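Local coordinates for protein ribulose bisphosphate carboxylase (Hyperthermus butylicus DSM 5456, PDB 6HUN) that probably adds carbon dioxide and water to ribulose 1,5-bisphosphate, yielding two molecules of 3-phosphoglycerate, and so serves an archaeal route of AMP breakdown, at residues A[266-271]-A[290-295]. Sequence-based numbering, arbitrary orientation.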
# COMPACT_ATOMS: atom_id res chain seq x y z
N ILE A 266 10.40 17.98 -1.61
CA ILE A 266 9.52 17.36 -0.63
C ILE A 266 9.83 15.87 -0.64
O ILE A 266 10.28 15.34 -1.66
CB ILE A 266 8.00 17.62 -0.91
CG1 ILE A 266 7.66 17.17 -2.34
CG2 ILE A 266 7.74 19.14 -0.68
CD1 ILE A 266 6.10 17.19 -2.76
N MET A 267 9.62 15.21 0.49
CA MET A 267 9.69 13.77 0.59
C MET A 267 8.32 13.22 0.93
O MET A 267 7.61 13.80 1.76
CB MET A 267 10.71 13.36 1.67
CG MET A 267 10.73 11.88 1.99
SD MET A 267 12.12 11.80 3.20
CE MET A 267 11.57 10.54 4.31
N ILE A 268 7.99 12.06 0.34
CA ILE A 268 6.71 11.39 0.61
C ILE A 268 6.95 9.89 0.72
O ILE A 268 7.75 9.30 -0.04
CB ILE A 268 5.65 11.71 -0.43
CG1 ILE A 268 4.33 11.03 0.00
CG2 ILE A 268 6.04 11.19 -1.83
CD1 ILE A 268 3.17 11.63 -0.70
N ASP A 269 6.36 9.30 1.75
CA ASP A 269 6.40 7.84 1.93
C ASP A 269 5.32 7.32 1.02
O ASP A 269 4.16 7.27 1.37
CB ASP A 269 6.14 7.48 3.38
CG ASP A 269 7.13 8.09 4.37
OD1 ASP A 269 8.14 8.76 4.04
OD2 ASP A 269 6.90 7.86 5.57
N PHE A 270 5.68 6.93 -0.22
CA PHE A 270 4.60 6.77 -1.18
C PHE A 270 3.82 5.46 -0.99
O PHE A 270 2.78 5.30 -1.63
CB PHE A 270 5.15 6.88 -2.61
CG PHE A 270 6.23 5.85 -2.97
CD1 PHE A 270 5.88 4.64 -3.59
CD2 PHE A 270 7.58 6.13 -2.77
CE1 PHE A 270 6.86 3.74 -3.95
CE2 PHE A 270 8.60 5.22 -3.09
CZ PHE A 270 8.25 4.05 -3.71
N LEU A 271 4.35 4.50 -0.24
CA LEU A 271 3.57 3.27 0.00
C LEU A 271 2.71 3.40 1.24
O LEU A 271 1.61 2.81 1.27
CB LEU A 271 4.49 2.03 0.12
CG LEU A 271 5.19 1.82 -1.25
CD1 LEU A 271 6.26 0.72 -0.97
CD2 LEU A 271 4.24 1.49 -2.38
N LEU A 290 8.83 21.82 -7.75
CA LEU A 290 9.55 21.06 -6.74
C LEU A 290 10.01 19.71 -7.30
O LEU A 290 9.49 19.21 -8.30
CB LEU A 290 8.67 20.80 -5.46
CG LEU A 290 7.99 22.00 -4.76
CD1 LEU A 290 7.02 21.62 -3.67
CD2 LEU A 290 9.09 22.98 -4.26
N ALA A 291 11.02 19.12 -6.66
CA ALA A 291 11.41 17.73 -6.86
C ALA A 291 10.86 16.91 -5.69
O ALA A 291 10.66 17.42 -4.58
CB ALA A 291 12.95 17.60 -6.93
N ILE A 292 10.69 15.59 -5.92
CA ILE A 292 10.10 14.68 -4.94
C ILE A 292 11.06 13.55 -4.63
O ILE A 292 11.46 12.82 -5.55
CB ILE A 292 8.80 14.03 -5.45
CG1 ILE A 292 7.78 15.15 -5.79
CG2 ILE A 292 8.29 12.91 -4.40
CD1 ILE A 292 6.52 14.58 -6.33
N HIS A 293 11.34 13.37 -3.35
CA HIS A 293 12.06 12.20 -2.88
C HIS A 293 11.03 11.16 -2.46
O HIS A 293 10.28 11.38 -1.50
CB HIS A 293 12.95 12.58 -1.71
CG HIS A 293 13.81 11.45 -1.22
ND1 HIS A 293 15.18 11.44 -1.40
CD2 HIS A 293 13.51 10.31 -0.57
CE1 HIS A 293 15.68 10.34 -0.85
NE2 HIS A 293 14.68 9.62 -0.36
N GLY A 294 10.99 10.01 -3.15
CA GLY A 294 10.07 8.96 -2.72
C GLY A 294 10.68 7.97 -1.73
O GLY A 294 11.73 7.36 -2.01
N HIS A 295 10.11 7.86 -0.52
CA HIS A 295 10.64 6.94 0.47
C HIS A 295 9.82 5.66 0.35
O HIS A 295 8.61 5.72 0.35
CB HIS A 295 10.50 7.53 1.88
CG HIS A 295 11.29 6.78 2.89
ND1 HIS A 295 10.90 5.53 3.33
CD2 HIS A 295 12.51 7.03 3.44
CE1 HIS A 295 11.82 5.06 4.17
NE2 HIS A 295 12.80 5.96 4.26
O HOH W 1 6.46 4.63 1.76
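Ile266, Ile268 and Phe270 alternate with Ala291, His293 and His295 in a ladder of five backbone hydrogen bonds, a worked example of parallel strand pairing. The bond from His293 N to Ile266 O is short and straight (2.8 Å, 171° at the hydrogen), whereas that from Phe270 N to His295 O lengthens to 3.2 Å. Water 1 adds a bridge, donating to His295 O and accepting from Leu271 N.

Apolar contacts fill the face turned to helices 248-260 and 275-288. Ile266 and Ile292 run side by side, CG1 to CG1 at 4.0 Å, and Ile268 CG2 meets Ile292 CG2. Phe270 has its CG wedged between its own N and carbonyl carbon (chi1 59°), which brings the ring back beside the neighbouring strand, Gly294 C at its edge and CD2 3.3 Å from His295 O; the ring also meets Trp275 and Leu278. Replacing it by an alanine is likely to open a gap beside Gly294 and deprive Trp275 of this ring contact.

On the other face Met267, bent at its last torsion, lays CE 3.7 Å from His295 CD2, while its SD sits obliquely to the His293 ring. Asp269 OD1, weakly hydrogen-bonded to Asn243, makes a van der Waals approach to His295 CB; His293 ND1 bonds to His326, and His295 ND1 to Ala297 N. Within this beta-alpha-beta unit of the RuBisCO TIM barrel, the face of Met267, His293 and His295 looks into the active site: His293 lies near a bound calcium ion and Lys203, and His295 is a predicted proton acceptor.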